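PDB 2FG1: helicase-like protein from Bacteroides thetaiotaomicron, which is of unknown function but, as a macrodomain, probably removes ADP-ribose from modified thymidine in DNA by hydrolysis. Local coordinates for residues G66-V71 against L107-L112; H26-I31 against V79-G84; A102-L107 against K143-T148; I83-I88 against L95-Y100. All coordinates share one frame; numbering follows the deposited sequence. Where two conformers were deposited one is given.

How the contacts relate
Chemistry here varies with place in the fold. Contact 2 is the buried core: two parallel strands joined by backbone hydrogen bonds, with a histidine-asparagine pair on one face and apolar side chains on the other. Contact 3 is also buried, contacts 1 and 4 only partly. Contacts 1 and 3 both use helix 100-117 and share L107. The first sets that helix against edge strand 68-74 through a ring, a valine and a water-bridged carboxylate; the second against helix 135-147 through leucines and a salt-bridge network. Contact 4, farther out, continues strand 77-85 beyond contact 2, sharing I83 and G84, and joins it to the loop before helix 100-117. D30 of contact 2 bonds H86 and G87.

Contact 1. Residues G66-V71 against L107-L112; sequences GAVQFV and LKEVAL
E109 turns its CG away from the backbone N (chi1 -170°) and runs extended beyond it, sending its carboxylate from helix 107-112 alongside V68, while F70, with CG anti to its carbonyl carbon (chi1 -61°), reaches from strand 68-71 to the same helix. The ring arrives edge first: F70 CZ lies 3.9 Å from V110 CA, and F70 CE2 is 3.6 Å from E109 OE2, with ring and carboxylate planes 57° apart. V110 CG2 completes the apolar side of the contact at 4.0 Å from F70 CE1, and V68 CG1 lies over one face of the ring, toward its rim. E109 OE1 is bonded through water to the backbone of G66 and V68, where the loop enters the strand. One water donates to both G66 O and E109 OE1, at 2.7 Å each; a second accepts from V68 N at 2.9 Å and donates to E109 OE1 at 2.6 Å. F113, one turn beyond V110, stacks on F70. This is the packing of a helix on an edge strand in the macrodomain. Two donated hydrogen bonds at E109 OE1 would probably stabilise the charged carboxylate, so that a polar, hydrated margin borders the hydrocarbon contact of F70 and V110.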
loop_
_atom_site.group_PDB
_atom_site.type_symbol
_atom_site.label_atom_id
_atom_site.label_comp_id
_atom_site.label_asym_id
_atom_site.label_seq_id
_atom_site.Cartn_x
_atom_site.Cartn_y
_atom_site.Cartn_z
ATOM N N GLY A 66 -8.004 3.794 -6.804
ATOM C CA GLY A 66 -8.859 3.548 -5.650
ATOM C C GLY A 66 -9.135 2.082 -5.382
ATOM O O GLY A 66 -9.600 1.747 -4.300
ATOM N N ALA A 67 -8.829 1.213 -6.350
ATOM C CA ALA A 67 -9.055 -0.226 -6.196
ATOM C C ALA A 67 -7.888 -0.909 -5.484
ATOM O O ALA A 67 -6.752 -0.414 -5.497
ATOM C CB ALA A 67 -9.314 -0.886 -7.554
ATOM N N VAL A 68 -8.168 -2.057 -4.873
ATOM C CA VAL A 68 -7.161 -2.811 -4.128
ATOM C C VAL A 68 -7.318 -4.293 -4.428
ATOM O O VAL A 68 -8.442 -4.812 -4.460
ATOM C CB VAL A 68 -7.307 -2.591 -2.591
ATOM C CG1 VAL A 68 -6.190 -3.311 -1.831
ATOM C CG2 VAL A 68 -7.311 -1.107 -2.247
ATOM N N GLN A 69 -6.181 -4.972 -4.590
ATOM C CA GLN A 69 -6.115 -6.424 -4.703
ATOM C C GLN A 69 -5.357 -6.971 -3.506
ATOM O O GLN A 69 -4.248 -6.511 -3.213
ATOM C CB GLN A 69 -5.377 -6.788 -5.985
ATOM C CG GLN A 69 -5.139 -8.267 -6.212
ATOM C CD GLN A 69 -4.300 -8.483 -7.440
ATOM O OE1 GLN A 69 -3.210 -7.935 -7.557
ATOM N NE2 GLN A 69 -4.801 -9.294 -8.370
ATOM N N PHE A 70 -5.954 -7.944 -2.815
ATOM C CA PHE A 70 -5.333 -8.572 -1.652
ATOM C C PHE A 70 -4.822 -9.949 -2.028
ATOM O O PHE A 70 -5.575 -10.770 -2.562
ATOM C CB PHE A 70 -6.333 -8.685 -0.488
ATOM C CG PHE A 70 -6.859 -7.352 -0.014
ATOM C CD1 PHE A 70 -6.212 -6.653 0.999
ATOM C CD2 PHE A 70 -8.004 -6.795 -0.581
ATOM C CE1 PHE A 70 -6.701 -5.414 1.434
ATOM C CE2 PHE A 70 -8.495 -5.555 -0.150
ATOM C CZ PHE A 70 -7.842 -4.874 0.864
ATOM N N VAL A 71 -3.533 -10.191 -1.814
ATOM C CA VAL A 71 -2.961 -11.503 -2.108
ATOM C C VAL A 71 -2.362 -12.085 -0.849
ATOM O O VAL A 71 -1.750 -11.389 -0.041
ATOM C CB VAL A 71 -1.910 -11.467 -3.267
ATOM C CG1 VAL A 71 -0.651 -10.738 -2.851
ATOM C CG2 VAL A 71 -1.557 -12.864 -3.744
ATOM N N LEU A 107 -7.358 2.882 1.035
ATOM C CA LEU A 107 -7.247 2.647 2.460
ATOM C C LEU A 107 -8.598 2.364 3.112
ATOM O O LEU A 107 -8.642 1.620 4.093
ATOM C CB LEU A 107 -6.503 3.789 3.161
ATOM C CG LEU A 107 -4.995 3.843 2.836
ATOM C CD1 LEU A 107 -4.375 5.152 3.343
ATOM C CD2 LEU A 107 -4.254 2.644 3.406
ATOM N N LYS A 108 -9.685 2.909 2.562
ATOM C CA LYS A 108 -11.021 2.540 3.046
ATOM C C LYS A 108 -11.256 1.031 2.856
ATOM O O LYS A 108 -11.828 0.362 3.729
ATOM C CB LYS A 108 -12.109 3.327 2.310
ATOM C CG LYS A 108 -12.342 4.756 2.813
ATOM C CD LYS A 108 -13.575 5.377 2.155
ATOM C CE LYS A 108 -13.998 6.686 2.801
ATOM N NZ LYS A 108 -12.932 7.708 2.821
ATOM N N GLU A 109 -10.820 0.503 1.716
ATOM C CA GLU A 109 -10.987 -0.932 1.458
ATOM C C GLU A 109 -10.050 -1.761 2.346
ATOM O O GLU A 109 -10.449 -2.816 2.873
ATOM C CB GLU A 109 -10.817 -1.262 -0.031
ATOM C CG GLU A 109 -11.214 -2.706 -0.368
ATOM C CD GLU A 109 -11.176 -3.024 -1.846
ATOM O OE1 GLU A 109 -11.166 -2.091 -2.674
ATOM O OE2 GLU A 109 -11.179 -4.227 -2.191
ATOM N N VAL A 110 -8.821 -1.284 2.541
ATOM C CA VAL A 110 -7.901 -1.933 3.464
ATOM C C VAL A 110 -8.472 -1.938 4.887
ATOM O O VAL A 110 -8.323 -2.928 5.611
ATOM C CB VAL A 110 -6.510 -1.272 3.425
ATOM C CG1 VAL A 110 -5.610 -1.803 4.538
ATOM C CG2 VAL A 110 -5.870 -1.506 2.044
ATOM N N ALA A 111 -9.131 -0.852 5.295
ATOM C CA ALA A 111 -9.728 -0.816 6.631
ATOM C C ALA A 111 -10.743 -1.952 6.817
ATOM O O ALA A 111 -10.723 -2.645 7.833
ATOM C CB ALA A 111 -10.365 0.533 6.903
ATOM N N LEU A 112 -11.627 -2.140 5.842
ATOM C CA LEU A 112 -12.624 -3.212 5.938
ATOM C C LEU A 112 -11.964 -4.583 5.975
ATOM O O LEU A 112 -12.340 -5.437 6.777
ATOM C CB LEU A 112 -13.608 -3.135 4.777
ATOM C CG LEU A 112 -14.453 -1.867 4.702
ATOM C CD1 LEU A 112 -15.193 -1.814 3.382
ATOM C CD2 LEU A 112 -15.417 -1.797 5.840
HETATM O O HOH W 1 -11.764 0.498 -3.291
HETATM O O HOH W 2 -10.976 -2.869 -5.195
#

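Contact 2. Residues H26-I31 against V79-G84; sequences HICNDI and VANMIG
H26 and N81 lie side by side on one face of the sheet, pointing the same way, with imidazole and amide planes nearly perpendicular at 82°. The ring presents its edge to the amide: H26 NE2 donates to N81 OD1 at 2.8 Å, almost within the ring plane and on a lone pair of the amide oxygen. The histidine reaches it because CG sits between the backbone N and the carbonyl carbon (chi1 71°), which folds the ring toward strand 79-84. The amide is held from its other end too, since N81 ND2 bonds Q69 OE1 and P49 O. Next along this face, C28 SG rests against N81 CB at 3.8 Å, and, where the first strand gives way to a loop, I83 CG2 meets D30 CB at 3.7 Å.

On the opposite face I27 and selenomethionine M82 cross at a slant. The M82 chain bends at chi3 (-57°), bringing CE to 4.0 Å from I27 CG1. I27 CG2 packs at 3.7 Å from G84 C, where glycine offers only backbone.

Between the two faces the strands pair in parallel. H26 N bonds A80 O and M82 N bonds H26 O; farther along, C28 N bonds M82 O at 2.7 Å and G84 N bonds C28 O.

Such parallel pairing belongs to the central sheet of the macrodomain. Helix 48-59 packs on the C28, N81 and I83 face, helix 100-117 on the I27 and M82 face, and strand 68-74 runs antiparallel along the far side of strand 77-85.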
loop_
_atom_site.group_PDB
_atom_site.type_symbol
_atom_site.label_atom_id
_atom_site.label_comp_id
_atom_site.label_asym_id
_atom_site.label_seq_id
_atom_site.Cartn_x
_atom_site.Cartn_y
_atom_site.Cartn_z
ATOM N N HIS A 26 1.032 -1.220 -0.177
ATOM C CA HIS A 26 1.910 -0.357 -0.967
ATOM C C HIS A 26 1.145 0.196 -2.167
ATOM O O HIS A 26 0.096 -0.321 -2.540
ATOM C CB HIS A 26 3.172 -1.123 -1.375
ATOM C CG HIS A 26 2.913 -2.168 -2.402
ATOM N ND1 HIS A 26 3.467 -2.109 -3.659
ATOM C CD2 HIS A 26 2.100 -3.251 -2.387
ATOM C CE1 HIS A 26 3.024 -3.130 -4.374
ATOM N NE2 HIS A 26 2.187 -3.832 -3.629
ATOM N N ILE A 27 1.673 1.270 -2.743
ATOM C CA ILE A 27 1.001 1.990 -3.821
ATOM C C ILE A 27 1.523 1.550 -5.179
ATOM O O ILE A 27 2.729 1.657 -5.478
ATOM C CB ILE A 27 1.158 3.518 -3.671
ATOM C CG1 ILE A 27 0.468 4.007 -2.388
ATOM C CG2 ILE A 27 0.560 4.231 -4.886
ATOM C CD1 ILE A 27 0.759 5.474 -2.041
ATOM N N CYS A 28 0.584 1.068 -5.993
ATOM C CA CYS A 28 0.831 0.679 -7.364
ATOM C C CYS A 28 0.312 1.736 -8.320
ATOM O O CYS A 28 -0.561 2.551 -7.988
ATOM C CB CYS A 28 0.117 -0.648 -7.650
ATOM S SG CYS A 28 0.708 -2.031 -6.700
ATOM N N ASN A 29 0.849 1.722 -9.530
ATOM C CA ASN A 29 0.340 2.604 -10.573
ATOM C C ASN A 29 -0.785 1.965 -11.385
ATOM O O ASN A 29 -1.054 0.752 -11.288
ATOM C CB ASN A 29 1.474 3.065 -11.486
ATOM C CG ASN A 29 2.119 1.913 -12.204
ATOM O OD1 ASN A 29 1.553 1.375 -13.158
ATOM N ND2 ASN A 29 3.279 1.484 -11.713
ATOM N N ASP A 30 -1.432 2.798 -12.192
ATOM C CA ASP A 30 -2.580 2.370 -12.994
ATOM C C ASP A 30 -2.238 2.000 -14.441
ATOM O O ASP A 30 -3.137 1.941 -15.285
ATOM C CB ASP A 30 -3.693 3.432 -12.949
ATOM C CG ASP A 30 -3.265 4.770 -13.526
ATOM O OD1 ASP A 30 -2.111 4.897 -13.996
ATOM O OD2 ASP A 30 -4.107 5.700 -13.516
ATOM N N ILE A 31 -0.960 1.751 -14.726
ATOM C CA ILE A 31 -0.566 1.336 -16.077
ATOM C C ILE A 31 0.091 -0.044 -16.126
ATOM O O ILE A 31 0.579 -0.459 -17.176
ATOM C CB ILE A 31 0.307 2.396 -16.824
ATOM C CG1 ILE A 31 1.719 2.507 -16.246
ATOM C CG2 ILE A 31 -0.393 3.747 -16.868
ATOM C CD1 ILE A 31 2.737 3.091 -17.245
ATOM N N VAL A 79 -0.521 -9.166 1.073
ATOM C CA VAL A 79 -0.052 -7.925 0.464
ATOM C C VAL A 79 -1.230 -7.263 -0.233
ATOM O O VAL A 79 -1.976 -7.932 -0.958
ATOM C CB VAL A 79 1.108 -8.183 -0.541
ATOM C CG1 VAL A 79 1.488 -6.896 -1.298
ATOM C CG2 VAL A 79 2.313 -8.783 0.164
ATOM N N ALA A 80 -1.412 -5.962 0.001
ATOM C CA ALA A 80 -2.454 -5.183 -0.647
ATOM C C ALA A 80 -1.825 -4.329 -1.733
ATOM O O ALA A 80 -1.082 -3.381 -1.445
ATOM C CB ALA A 80 -3.169 -4.314 0.387
ATOM N N ASN A 81 -2.118 -4.680 -2.985
ATOM C CA ASN A 81 -1.679 -3.901 -4.147
ATOM C C ASN A 81 -2.721 -2.795 -4.348
ATOM O O ASN A 81 -3.824 -3.068 -4.801
ATOM C CB ASN A 81 -1.630 -4.786 -5.409
ATOM C CG ASN A 81 -0.589 -5.901 -5.342
ATOM O OD1 ASN A 81 0.466 -5.771 -4.737
ATOM N ND2 ASN A 81 -0.867 -6.998 -6.060
HETATM N N MSE A 82 -2.373 -1.563 -3.977
HETATM C CA MSE A 82 -3.329 -0.456 -3.947
HETATM C C MSE A 82 -3.084 0.466 -5.123
HETATM O O MSE A 82 -2.023 1.066 -5.214
HETATM C CB MSE A 82 -3.146 0.365 -2.661
HETATM C CG MSE A 82 -3.298 -0.433 -1.352
HETATM SE SE MSE A 82 -3.327 0.703 0.234
HETATM C CE MSE A 82 -1.616 1.619 0.013
ATOM N N ILE A 83 -4.056 0.607 -6.022
ATOM C CA ILE A 83 -3.829 1.475 -7.180
ATOM C C ILE A 83 -4.045 2.928 -6.771
ATOM O O ILE A 83 -5.183 3.394 -6.669
ATOM C CB ILE A 83 -4.690 1.088 -8.399
ATOM C CG1 ILE A 83 -4.445 -0.374 -8.788
ATOM C CG2 ILE A 83 -4.366 2.016 -9.576
ATOM C CD1 ILE A 83 -5.284 -0.830 -9.976
ATOM N N GLY A 84 -2.942 3.637 -6.530
ATOM C CA GLY A 84 -3.001 4.977 -5.947
ATOM C C GLY A 84 -2.182 6.045 -6.634
ATOM O O GLY A 84 -2.044 7.151 -6.111
#

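Contact 3. Residues A102-L107 against K143-T148; sequences AVRQCL and KEELIT
Helix segments 102-107 and 143-147 run nearly parallel, their axes inclined by 17° and 9.8 Å apart at closest approach, the second containing a wider pi-type turn. R104 bridges the gap with an extended start and a bend at chi3, which carries its guanidinium to two successive glutamates. Both terminal nitrogens grip one oxygen end-on: R104 NH2 is 2.8 Å and R104 NH1 2.9 Å from E144 OE1, guanidinium and carboxylate planes gently inclined. R104 NH1 also donates to E145 OE2, again at 2.9 Å but straighter (158°). The E145 carboxylate is turned 70° from the guanidinium, whose nitrogen meets the anti side of OE2 somewhat out of the carboxylate plane.

Q140 hydrogen-bonds the other oxygen of E144, and K108 and K149 form salt bridges with E145, whose charge is therefore probably well compensated. Inward of this network the contact becomes hydrocarbon. L107 CB packs on E145 CB at 3.9 Å, and L107 CD2 meets L146 CD1 at 4.0 Å as the leucines cross almost at right angles.

The pair forms part of the helical layer of the macrodomain: L107 continues onto M82 of strand 77-85 and I141 of helix 135-147, while L146 reaches V153 of strand 153-157.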
loop_
_atom_site.group_PDB
_atom_site.type_symbol
_atom_site.label_atom_id
_atom_site.label_comp_id
_atom_site.label_asym_id
_atom_site.label_seq_id
_atom_site.Cartn_x
_atom_site.Cartn_y
_atom_site.Cartn_z
ATOM N N ALA A 102 -7.333 8.771 -4.403
ATOM C CA ALA A 102 -7.252 7.355 -4.732
ATOM C C ALA A 102 -6.661 6.549 -3.582
ATOM O O ALA A 102 -7.191 5.496 -3.218
ATOM C CB ALA A 102 -6.439 7.143 -6.009
ATOM N N VAL A 103 -5.570 7.033 -2.989
ATOM C CA VAL A 103 -4.968 6.331 -1.862
ATOM C C VAL A 103 -5.968 6.227 -0.717
ATOM O O VAL A 103 -6.070 5.184 -0.094
ATOM C CB VAL A 103 -3.643 6.979 -1.385
ATOM C CG1 VAL A 103 -3.072 6.213 -0.196
ATOM C CG2 VAL A 103 -2.630 7.004 -2.529
ATOM N N ARG A 104 -6.698 7.301 -0.442
ATOM C CA ARG A 104 -7.709 7.257 0.617
ATOM C C ARG A 104 -8.768 6.190 0.323
ATOM O O ARG A 104 -9.119 5.406 1.215
ATOM C CB ARG A 104 -8.358 8.613 0.828
ATOM C CG ARG A 104 -9.417 8.530 1.920
ATOM C CD ARG A 104 -10.152 9.817 2.117
ATOM N NE ARG A 104 -9.316 10.907 2.611
ATOM C CZ ARG A 104 -9.041 11.110 3.897
ATOM N NH1 ARG A 104 -9.460 10.249 4.835
ATOM N NH2 ARG A 104 -8.308 12.157 4.255
ATOM N N GLN A 105 -9.249 6.140 -0.915
ATOM C CA GLN A 105 -10.235 5.120 -1.297
ATOM C C GLN A 105 -9.659 3.718 -1.111
ATOM O O GLN A 105 -10.334 2.823 -0.585
ATOM C CB GLN A 105 -10.729 5.336 -2.728
ATOM C CG GLN A 105 -11.796 4.325 -3.164
ATOM C CD GLN A 105 -12.423 4.633 -4.506
ATOM O OE1 GLN A 105 -11.800 5.219 -5.394
ATOM N NE2 GLN A 105 -13.689 4.250 -4.656
ATOM N N CYS A 106 -8.405 3.530 -1.507
ATOM C CA CYS A 106 -7.743 2.251 -1.284
ATOM C C CYS A 106 -7.711 1.904 0.197
ATOM O O CYS A 106 -7.997 0.768 0.585
ATOM C CB CYS A 106 -6.303 2.297 -1.792
ATOM S SG CYS A 106 -6.083 2.483 -3.579
ATOM N N LEU A 107 -7.358 2.882 1.035
ATOM C CA LEU A 107 -7.247 2.647 2.460
ATOM C C LEU A 107 -8.598 2.364 3.112
ATOM O O LEU A 107 -8.642 1.620 4.093
ATOM C CB LEU A 107 -6.503 3.789 3.161
ATOM C CG LEU A 107 -4.995 3.843 2.836
ATOM C CD1 LEU A 107 -4.375 5.152 3.343
ATOM C CD2 LEU A 107 -4.254 2.644 3.406
ATOM N N LYS A 143 -3.798 8.082 9.367
ATOM C CA LYS A 143 -4.353 8.234 10.708
ATOM C C LYS A 143 -5.871 8.102 10.644
ATOM O O LYS A 143 -6.473 7.354 11.419
ATOM C CB LYS A 143 -3.980 9.593 11.297
ATOM C CG LYS A 143 -2.557 9.720 11.801
ATOM C CD LYS A 143 -2.299 11.153 12.247
ATOM C CE LYS A 143 -0.859 11.343 12.676
ATOM N NZ LYS A 143 -0.628 12.711 13.219
ATOM N N GLU A 144 -6.493 8.837 9.728
ATOM C CA GLU A 144 -7.941 8.864 9.647
ATOM C C GLU A 144 -8.528 7.514 9.254
ATOM O O GLU A 144 -9.524 7.077 9.841
ATOM C CB GLU A 144 -8.374 9.929 8.655
ATOM C CG GLU A 144 -8.052 11.324 9.127
ATOM C CD GLU A 144 -8.260 12.356 8.050
ATOM O OE1 GLU A 144 -8.819 12.029 6.986
ATOM O OE2 GLU A 144 -7.864 13.514 8.277
ATOM N N GLU A 145 -7.941 6.867 8.255
ATOM C CA GLU A 145 -8.557 5.662 7.697
ATOM C C GLU A 145 -8.237 4.388 8.458
ATOM O O GLU A 145 -8.988 3.425 8.339
ATOM C CB GLU A 145 -8.212 5.497 6.211
ATOM C CG GLU A 145 -8.776 6.589 5.305
ATOM C CD GLU A 145 -10.302 6.665 5.289
ATOM O OE1 GLU A 145 -10.976 5.739 5.801
ATOM O OE2 GLU A 145 -10.843 7.652 4.761
ATOM N N LEU A 146 -7.136 4.361 9.208
ATOM C CA LEU A 146 -6.707 3.133 9.898
ATOM C C LEU A 146 -6.581 3.304 11.405
ATOM O O LEU A 146 -7.251 2.614 12.177
ATOM C CB LEU A 146 -5.398 2.584 9.300
ATOM C CG LEU A 146 -5.458 2.202 7.817
ATOM C CD1 LEU A 146 -4.079 1.842 7.301
ATOM C CD2 LEU A 146 -6.459 1.062 7.548
ATOM N N ILE A 147 -5.729 4.232 11.827
ATOM C CA ILE A 147 -5.408 4.378 13.247
ATOM C C ILE A 147 -6.641 4.628 14.115
ATOM O O ILE A 147 -6.771 4.064 15.203
ATOM C CB ILE A 147 -4.370 5.507 13.448
ATOM C CG1 ILE A 147 -3.008 5.090 12.889
ATOM C CG2 ILE A 147 -4.258 5.934 14.916
ATOM C CD1 ILE A 147 -2.345 3.920 13.614
ATOM N N THR A 148 -7.554 5.463 13.634
ATOM C CA THR A 148 -8.733 5.831 14.419
ATOM C C THR A 148 -9.720 4.683 14.630
ATOM O O THR A 148 -10.632 4.801 15.469
ATOM C CB THR A 148 -9.486 7.013 13.783
ATOM O OG1 THR A 148 -9.951 6.625 12.486
ATOM C CG2 THR A 148 -8.582 8.241 13.688
#

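Contact 4. Residues I83-I88 against L95-Y100; sequences IGQHGI and LPPIRY
Q85, the last residue of strand 77-85, and H86 just beyond it lie beside P97 and R99 of the loop that leads into helix 100-117, a strand-to-helix connection of the macrodomain's alpha/beta fold. A single bridge between Q85 and I98 joins the two backbones. G84 O accepts from R99 N at 3.0 Å, and P97 O accepts from H86 N at 2.8 Å.

The arginine side chain can be followed outward. R99 CB lies 3.7 Å from G84 O, close to the backbone bond just named. From there R99 CG comes within 4.1 Å of H86 CB, and the chain, bent at chi2 (-66°), carries the guanidinium past that carbon. NE passes the same H86 CB. At CZ the guanidinium receives that carbon over the centre of one face, while L95 CD2 lies against the opposite face. The tip then divides. R99 NH2 approaches H86 CD2 at 3.6 Å, with ring and guanidinium planes 52° apart; NH1 turns to its own loop, donating to P96 O and I98 O in the guanidinium plane. These two bonds probably help to fix the rotation of the group and tie the loop to itself.

H86 is held separately, its ND1 bonded to D30 OD2, and G87 N bonds D30 OD1. Q85 runs alongside P97, pointing the same way, and its amide donates to G87 O across the loop that follows the strand. At the outer end of the contact the proline ring edges against the backbone, with P97 CG 3.3 Å from I88 O.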
loop_
_atom_site.group_PDB
_atom_site.type_symbol
_atom_site.label_atom_id
_atom_site.label_comp_id
_atom_site.label_asym_id
_atom_site.label_seq_id
_atom_site.Cartn_x
_atom_site.Cartn_y
_atom_site.Cartn_z
ATOM N N ILE A 83 -4.056 0.607 -6.022
ATOM C CA ILE A 83 -3.829 1.475 -7.180
ATOM C C ILE A 83 -4.045 2.928 -6.771
ATOM O O ILE A 83 -5.183 3.394 -6.669
ATOM C CB ILE A 83 -4.690 1.088 -8.399
ATOM C CG1 ILE A 83 -4.445 -0.374 -8.788
ATOM C CG2 ILE A 83 -4.366 2.016 -9.576
ATOM C CD1 ILE A 83 -5.284 -0.830 -9.976
ATOM N N GLY A 84 -2.942 3.637 -6.530
ATOM C CA GLY A 84 -3.001 4.977 -5.947
ATOM C C GLY A 84 -2.182 6.045 -6.634
ATOM O O GLY A 84 -2.044 7.151 -6.111
ATOM N N GLN A 85 -1.625 5.716 -7.790
ATOM C CA GLN A 85 -0.913 6.721 -8.557
ATOM C C GLN A 85 -1.220 6.578 -10.040
ATOM O O GLN A 85 -1.428 5.477 -10.553
ATOM C CB GLN A 85 0.591 6.714 -8.258
ATOM C CG GLN A 85 1.341 5.604 -8.913
ATOM C CD GLN A 85 2.845 5.701 -8.684
ATOM O OE1 GLN A 85 3.330 5.397 -7.587
ATOM N NE2 GLN A 85 3.589 6.102 -9.720
ATOM N N HIS A 86 -1.276 7.726 -10.705
ATOM C CA HIS A 86 -1.625 7.799 -12.110
ATOM C C HIS A 86 -0.354 7.877 -12.938
ATOM O O HIS A 86 0.400 8.847 -12.841
ATOM C CB HIS A 86 -2.501 9.024 -12.353
ATOM C CG HIS A 86 -2.925 9.185 -13.777
ATOM N ND1 HIS A 86 -3.588 8.196 -14.473
ATOM C CD2 HIS A 86 -2.779 10.220 -14.636
ATOM C CE1 HIS A 86 -3.840 8.620 -15.700
ATOM N NE2 HIS A 86 -3.354 9.841 -15.826
ATOM N N GLY A 87 -0.112 6.841 -13.733
ATOM C CA GLY A 87 1.107 6.744 -14.529
ATOM C C GLY A 87 2.326 6.544 -13.647
ATOM O O GLY A 87 2.206 6.297 -12.437
ATOM N N ILE A 88 3.499 6.651 -14.264
ATOM C CA ILE A 88 4.777 6.473 -13.578
ATOM C C ILE A 88 5.483 7.825 -13.414
ATOM O O ILE A 88 6.167 8.066 -12.411
ATOM C CB ILE A 88 5.680 5.453 -14.337
ATOM C CG1 ILE A 88 4.995 4.079 -14.420
ATOM C CG2 ILE A 88 7.066 5.341 -13.688
ATOM C CD1 ILE A 88 5.712 3.057 -15.293
ATOM N N LEU A 95 2.235 17.715 -12.765
ATOM C CA LEU A 95 1.577 17.100 -11.619
ATOM C C LEU A 95 2.146 15.699 -11.380
ATOM O O LEU A 95 2.105 14.860 -12.274
ATOM C CB LEU A 95 0.065 17.041 -11.833
ATOM C CG LEU A 95 -0.796 16.563 -10.663
ATOM C CD1 LEU A 95 -0.821 17.588 -9.526
ATOM C CD2 LEU A 95 -2.204 16.248 -11.152
ATOM N N PRO A 96 2.685 15.448 -10.171
ATOM C CA PRO A 96 3.244 14.130 -9.839
ATOM C C PRO A 96 2.185 13.007 -9.885
ATOM O O PRO A 96 0.988 13.297 -9.764
ATOM C CB PRO A 96 3.783 14.324 -8.414
ATOM C CG PRO A 96 3.898 15.797 -8.228
ATOM C CD PRO A 96 2.815 16.401 -9.053
ATOM N N PRO A 97 2.610 11.741 -10.084
ATOM C CA PRO A 97 1.667 10.612 -10.183
ATOM C C PRO A 97 0.730 10.388 -8.985
ATOM O O PRO A 97 -0.387 9.908 -9.181
ATOM C CB PRO A 97 2.581 9.387 -10.345
ATOM C CG PRO A 97 3.842 9.932 -10.910
ATOM C CD PRO A 97 4.005 11.297 -10.294
ATOM N N ILE A 98 1.173 10.706 -7.770
ATOM C CA ILE A 98 0.382 10.397 -6.571
ATOM C C ILE A 98 -1.039 10.970 -6.684
ATOM O O ILE A 98 -1.241 12.086 -7.154
ATOM C CB ILE A 98 1.091 10.903 -5.269
ATOM C CG1 ILE A 98 0.478 10.271 -4.015
ATOM C CG2 ILE A 98 1.047 12.416 -5.146
ATOM C CD1 ILE A 98 0.663 8.774 -3.919
ATOM N N ARG A 99 -2.020 10.179 -6.270
ATOM C CA ARG A 99 -3.403 10.650 -6.196
ATOM C C ARG A 99 -3.912 10.392 -4.788
ATOM O O ARG A 99 -4.218 9.252 -4.421
ATOM C CB ARG A 99 -4.276 9.946 -7.237
ATOM C CG ARG A 99 -3.935 10.304 -8.688
ATOM C CD ARG A 99 -4.233 11.769 -8.987
ATOM N NE ARG A 99 -4.004 12.121 -10.389
ATOM C CZ ARG A 99 -2.833 12.512 -10.897
ATOM N NH1 ARG A 99 -1.751 12.585 -10.128
ATOM N NH2 ARG A 99 -2.736 12.813 -12.186
ATOM N N TYR A 100 -3.958 11.438 -3.974
ATOM C CA TYR A 100 -4.299 11.290 -2.550
ATOM C C TYR A 100 -5.703 10.752 -2.346
ATOM O O TYR A 100 -5.930 9.942 -1.453
ATOM C CB TYR A 100 -4.128 12.607 -1.794
ATOM C CG TYR A 100 -2.703 13.099 -1.701
ATOM C CD1 TYR A 100 -1.801 12.511 -0.816
ATOM C CD2 TYR A 100 -2.264 14.163 -2.483
ATOM C CE1 TYR A 100 -0.487 12.969 -0.714
ATOM C CE2 TYR A 100 -0.951 14.631 -2.392
ATOM C CZ TYR A 100 -0.071 14.024 -1.512
ATOM O OH TYR A 100 1.219 14.488 -1.423
#